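Hypothetical protein PA2201 (PDB 2FEF) is of unknown function but carries a domain of the PoNi family, so it may act as an immunity protein that neutralises a DNase effector of the PoNe type. Local coordinates at residues I103-A108 with L159-L164; T85-A90 with A98-I103. One frame throughout, in Å; residues are numbered along the deposited sequence.

In the fold
Contact 1 and contact 2 lie on consecutive turns of helix 97-127 and share Ile103. Contact 2 pairs this helix with helix 66-93, its neighbour in the chain. Contact 1 sets the next turn against the loop after helix 146-158. The centres of the two contacts are about 10 Å apart, and each is about 10 Å from the centre of the chain. They also touch directly. Arg101 NH2 lies 2.9 Å from Asp160 O, a probable hydrogen bond, and Leu159 CD2 packs 3.8 Å from Leu100 CB. Helix 97-127 thus joins its hairpin partner to the 159-164 loop. No active site or ligand is known here.

Contact 1 of 2, residues I103-A108 with L159-L164; sequences IYLETA and LDAQEL
Ile103 O is gripped twice, by Thr107 N at 2.9 Å and by Thr107 OG1 at 3.0 Å, in the helical turn that presses Tyr104 against Leu159. The hydroxyl comes from well above the carbonyl plane. Across the contact everything is apolar. The side chain of Tyr104 takes CG anti to the backbone N (chi1 178°), and its ring runs out to the loop. Its CB meets Leu159 CD1 at 3.5 Å. Further along, CE2 lies 3.6 Å from Ala161 CB, which approaches the ring obliquely. Ala108 CB of the same helix sits over one ring face, offset toward the rim. Leu164 CD1 lies among three groups: 3.7 Å from Ala108 CB, equally close to Leu105 CD2, and in touch with Tyr104 CE2. The side chains of Leu105 and Leu164 cross at about a right angle. Asp160, with positive phi, is the C-prime residue of a Schellman motif that ends helix 146-158, and Ala161 follows it to meet the ring. Tyr104 OH bonds to Leu152 O, so its polar end is satisfied by helix 146-158. Helix 66-93 and helix 12-20 also pack on segment 103-108, and helix 165-172 follows the loop.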
loop_
_atom_site.group_PDB
_atom_site.type_symbol
_atom_site.label_atom_id
_atom_site.label_comp_id
_atom_site.label_asym_id
_atom_site.label_seq_id
_atom_site.Cartn_x
_atom_site.Cartn_y
_atom_site.Cartn_z
ATOM N N ILE B 103 5.174 -7.993 19.877
ATOM C CA ILE B 103 5.126 -8.135 18.428
ATOM C C ILE B 103 5.241 -9.583 18.018
ATOM O O ILE B 103 4.456 -10.055 17.208
ATOM C CB ILE B 103 6.201 -7.267 17.714
ATOM C CG1 ILE B 103 6.024 -5.799 18.137
ATOM C CG2 ILE B 103 6.128 -7.423 16.151
ATOM C CD1 ILE B 103 7.268 -4.895 17.859
ATOM N N TYR B 104 6.209 -10.283 18.595
ATOM C CA TYR B 104 6.478 -11.678 18.279
ATOM C C TYR B 104 5.239 -12.581 18.441
ATOM O O TYR B 104 4.987 -13.461 17.610
ATOM C CB TYR B 104 7.634 -12.224 19.149
ATOM C CG TYR B 104 7.868 -13.697 18.842
ATOM C CD1 TYR B 104 8.592 -14.102 17.694
ATOM C CD2 TYR B 104 7.291 -14.683 19.639
ATOM C CE1 TYR B 104 8.733 -15.467 17.379
ATOM C CE2 TYR B 104 7.430 -16.047 19.334
ATOM C CZ TYR B 104 8.163 -16.427 18.234
ATOM O OH TYR B 104 8.280 -17.771 17.992
ATOM N N LEU B 105 4.442 -12.338 19.469
ATOM C CA LEU B 105 3.254 -13.188 19.671
ATOM C C LEU B 105 2.328 -13.109 18.470
ATOM O O LEU B 105 1.751 -14.128 18.072
ATOM C CB LEU B 105 2.493 -12.819 20.942
ATOM C CG LEU B 105 3.203 -13.112 22.269
ATOM C CD1 LEU B 105 2.221 -12.853 23.389
ATOM C CD2 LEU B 105 3.769 -14.545 22.354
ATOM N N GLU B 106 2.212 -11.912 17.882
ATOM C CA GLU B 106 1.330 -11.733 16.710
ATOM C C GLU B 106 1.967 -12.165 15.418
ATOM O O GLU B 106 1.274 -12.642 14.497
ATOM C CB GLU B 106 0.853 -10.285 16.594
ATOM C CG GLU B 106 -0.031 -9.854 17.772
ATOM C CD GLU B 106 -1.237 -10.753 17.893
ATOM O OE1 GLU B 106 -1.785 -11.159 16.840
ATOM O OE2 GLU B 106 -1.645 -11.054 19.025
ATOM N N THR B 107 3.278 -11.992 15.331
ATOM C CA THR B 107 4.022 -12.489 14.170
ATOM C C THR B 107 3.848 -14.018 14.090
ATOM O O THR B 107 3.453 -14.566 13.042
ATOM C CB THR B 107 5.498 -12.168 14.285
ATOM O OG1 THR B 107 5.665 -10.763 14.552
ATOM C CG2 THR B 107 6.254 -12.596 13.012
ATOM N N ALA B 108 4.116 -14.698 15.200
ATOM C CA ALA B 108 3.900 -16.143 15.280
ATOM C C ALA B 108 2.441 -16.533 14.991
ATOM O O ALA B 108 2.192 -17.495 14.243
ATOM C CB ALA B 108 4.347 -16.664 16.652
ATOM N N LEU B 159 12.825 -14.454 23.070
ATOM C CA LEU B 159 11.750 -13.708 23.710
ATOM C C LEU B 159 10.924 -14.516 24.697
ATOM O O LEU B 159 9.852 -14.076 25.109
ATOM C CB LEU B 159 10.866 -12.994 22.647
ATOM C CG LEU B 159 11.638 -12.035 21.728
ATOM C CD1 LEU B 159 10.769 -11.540 20.503
ATOM C CD2 LEU B 159 12.282 -10.845 22.536
ATOM N N ASP B 160 11.437 -15.669 25.108
ATOM C CA ASP B 160 10.810 -16.531 26.120
ATOM C C ASP B 160 9.363 -16.856 25.743
ATOM O O ASP B 160 8.426 -16.785 26.578
ATOM C CB ASP B 160 10.948 -15.955 27.561
ATOM C CG ASP B 160 10.379 -16.903 28.647
ATOM O OD1 ASP B 160 10.640 -18.133 28.599
ATOM O OD2 ASP B 160 9.673 -16.414 29.558
ATOM N N ALA B 161 9.198 -17.220 24.477
ATOM C CA ALA B 161 7.901 -17.610 23.913
ATOM C C ALA B 161 7.992 -18.978 23.221
ATOM O O ALA B 161 7.290 -19.242 22.244
ATOM C CB ALA B 161 7.407 -16.536 22.941
ATOM N N GLN B 162 8.856 -19.853 23.741
ATOM C CA GLN B 162 9.121 -21.159 23.102
ATOM C C GLN B 162 7.908 -22.075 23.035
ATOM O O GLN B 162 7.900 -23.035 22.272
ATOM C CB GLN B 162 10.207 -21.924 23.855
ATOM C CG GLN B 162 11.617 -21.276 23.812
ATOM C CD GLN B 162 12.679 -22.213 24.333
ATOM O OE1 GLN B 162 12.718 -23.393 23.952
ATOM N NE2 GLN B 162 13.563 -21.695 25.204
ATOM N N GLU B 163 6.917 -21.828 23.885
ATOM C CA GLU B 163 5.695 -22.616 23.852
ATOM C C GLU B 163 4.925 -22.501 22.518
ATOM O O GLU B 163 4.037 -23.314 22.230
ATOM C CB GLU B 163 4.798 -22.271 25.061
ATOM C CG GLU B 163 3.798 -21.101 24.819
ATOM C CD GLU B 163 4.401 -19.718 25.074
ATOM N N LEU B 164 5.273 -21.518 21.687
ATOM C CA LEU B 164 4.654 -21.436 20.363
ATOM C C LEU B 164 5.394 -22.233 19.274
ATOM O O LEU B 164 4.833 -22.505 18.188
ATOM C CB LEU B 164 4.534 -19.984 19.935
ATOM C CG LEU B 164 3.740 -19.008 20.806
ATOM C CD1 LEU B 164 3.926 -17.600 20.197
ATOM C CD2 LEU B 164 2.254 -19.411 20.850
#

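Contact 2 of 2, residues T85-A90 with A98-I103; sequences TLLLKA and AELRSI
Leu86 reaches Ile103 with one methyl: its CD2 lies 4.1 Å from Ile103 CG2. The two side chains cross at about a right angle. This is a loose touch at one end of the contact.

Leu87 comes next and makes two kinds of contact. Its backbone side is met by Ile103 CG2, which stands 4.0 Å from Leu87 CA and also touches CB. Its far end is met by Leu100. CG of Leu87 lies anti to the backbone N (chi1 179°), which brings CD1 to 3.8 Å from Leu100 O. The same CD1 is 4.2 Å from Leu100 CD2, and these two side chains also cross nearly at right angles.

Ala90, one helical turn on, makes the closest approaches. Its CB points at the partner helix and receives two methyls. Leu100 CD2 comes to 3.5 Å from Ala90 CB, and Ile103 CD1 comes to 3.6 Å from the same atom. The small side chain lets both branched ones close over it. Ile103 thus divides its work: CG2 serves Leu86 and Leu87, while CD1 serves Ala90. No hydrogen bond links the segments, and all five touching residues are buried.

The segments run antiparallel, at 173°, with axes 9.8 Å apart. They form an alpha-hairpin, since only a short turn separates helix 66-93 from helix 97-127. Trp19 of helix 12-20 packs on Leu86 and Ile103. Helix 35-54 lies against Leu86 through Trp42 and Leu45, and Leu284 of helix 282-292 touches Leu100.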
loop_
_atom_site.group_PDB
_atom_site.type_symbol
_atom_site.label_atom_id
_atom_site.label_comp_id
_atom_site.label_asym_id
_atom_site.label_seq_id
_atom_site.Cartn_x
_atom_site.Cartn_y
_atom_site.Cartn_z
ATOM N N THR B 85 8.951 -8.544 9.365
ATOM C CA THR B 85 9.771 -7.351 9.071
ATOM C C THR B 85 9.558 -6.318 10.149
ATOM O O THR B 85 10.504 -5.725 10.625
ATOM C CB THR B 85 9.513 -6.806 7.651
ATOM O OG1 THR B 85 9.570 -7.901 6.726
ATOM C CG2 THR B 85 10.553 -5.776 7.284
ATOM N N LEU B 86 8.325 -6.155 10.603
ATOM C CA LEU B 86 8.073 -5.245 11.727
ATOM C C LEU B 86 8.911 -5.649 12.931
ATOM O O LEU B 86 9.528 -4.797 13.585
ATOM C CB LEU B 86 6.574 -5.251 12.099
ATOM C CG LEU B 86 6.184 -4.046 12.972
ATOM C CD1 LEU B 86 6.084 -2.749 12.187
ATOM C CD2 LEU B 86 4.846 -4.325 13.707
ATOM N N LEU B 87 8.932 -6.955 13.233
ATOM C CA LEU B 87 9.722 -7.440 14.382
ATOM C C LEU B 87 11.201 -7.074 14.195
ATOM O O LEU B 87 11.832 -6.523 15.090
ATOM C CB LEU B 87 9.536 -8.964 14.559
ATOM C CG LEU B 87 10.352 -9.580 15.726
ATOM C CD1 LEU B 87 10.088 -8.887 17.009
ATOM C CD2 LEU B 87 9.984 -11.056 15.825
ATOM N N LEU B 88 11.734 -7.362 13.018
ATOM C CA LEU B 88 13.109 -7.011 12.701
ATOM C C LEU B 88 13.390 -5.516 12.888
ATOM O O LEU B 88 14.363 -5.141 13.536
ATOM C CB LEU B 88 13.451 -7.493 11.270
ATOM C CG LEU B 88 14.880 -7.139 10.844
ATOM C CD1 LEU B 88 15.930 -7.851 11.732
ATOM C CD2 LEU B 88 15.058 -7.450 9.374
ATOM N N LYS B 89 12.546 -4.653 12.328
ATOM C CA LYS B 89 12.732 -3.221 12.519
ATOM C C LYS B 89 12.719 -2.827 14.005
ATOM O O LYS B 89 13.469 -1.943 14.446
ATOM C CB LYS B 89 11.619 -2.489 11.775
ATOM C CG LYS B 89 11.746 -2.667 10.263
ATOM C CD LYS B 89 12.898 -1.814 9.707
ATOM C CE LYS B 89 13.264 -2.302 8.314
ATOM N NZ LYS B 89 14.449 -1.513 7.838
ATOM N N ALA B 90 11.846 -3.471 14.784
ATOM C CA ALA B 90 11.762 -3.176 16.214
ATOM C C ALA B 90 13.065 -3.597 16.956
ATOM O O ALA B 90 13.528 -2.908 17.861
ATOM C CB ALA B 90 10.552 -3.889 16.796
ATOM N N ALA B 98 10.265 -6.955 26.366
ATOM C CA ALA B 98 8.803 -7.053 26.545
ATOM C C ALA B 98 8.025 -6.532 25.330
ATOM O O ALA B 98 7.019 -7.162 24.900
ATOM C CB ALA B 98 8.345 -6.373 27.858
ATOM N N GLU B 99 8.480 -5.403 24.784
ATOM C CA GLU B 99 7.875 -4.829 23.578
ATOM C C GLU B 99 8.051 -5.706 22.357
ATOM O O GLU B 99 7.105 -5.871 21.552
ATOM C CB GLU B 99 8.366 -3.404 23.302
ATOM C CG GLU B 99 7.788 -2.362 24.296
ATOM C CD GLU B 99 8.223 -2.597 25.739
ATOM O OE1 GLU B 99 9.450 -2.704 25.987
ATOM O OE2 GLU B 99 7.333 -2.668 26.631
ATOM N N LEU B 100 9.246 -6.278 22.212
ATOM C CA LEU B 100 9.511 -7.180 21.085
ATOM C C LEU B 100 8.618 -8.414 21.204
ATOM O O LEU B 100 8.041 -8.882 20.213
ATOM C CB LEU B 100 10.977 -7.618 21.091
ATOM C CG LEU B 100 12.045 -6.577 20.772
ATOM C CD1 LEU B 100 13.431 -7.256 20.791
ATOM C CD2 LEU B 100 11.744 -5.912 19.419
ATOM N N ARG B 101 8.491 -8.922 22.430
ATOM C CA ARG B 101 7.623 -10.114 22.666
ATOM C C ARG B 101 6.157 -9.852 22.261
ATOM O O ARG B 101 5.511 -10.698 21.634
ATOM C CB ARG B 101 7.742 -10.604 24.113
ATOM C CG ARG B 101 7.096 -11.998 24.342
ATOM C CD ARG B 101 7.180 -12.360 25.839
ATOM N NE ARG B 101 7.004 -13.799 26.061
ATOM C CZ ARG B 101 5.812 -14.392 26.165
ATOM N NH1 ARG B 101 4.693 -13.682 26.087
ATOM N NH2 ARG B 101 5.740 -15.701 26.347
ATOM N N SER B 102 5.665 -8.649 22.557
ATOM C CA SER B 102 4.320 -8.247 22.166
ATOM C C SER B 102 4.121 -8.277 20.649
ATOM O O SER B 102 3.022 -8.568 20.177
ATOM C CB SER B 102 3.986 -6.860 22.746
ATOM O OG SER B 102 4.475 -5.817 21.896
ATOM N N ILE B 103 5.174 -7.993 19.877
ATOM C CA ILE B 103 5.126 -8.135 18.428
ATOM C C ILE B 103 5.241 -9.583 18.018
ATOM O O ILE B 103 4.456 -10.055 17.208
ATOM C CB ILE B 103 6.201 -7.267 17.714
ATOM C CG1 ILE B 103 6.024 -5.799 18.137
ATOM C CG2 ILE B 103 6.128 -7.423 16.151
ATOM C CD1 ILE B 103 7.268 -4.895 17.859
#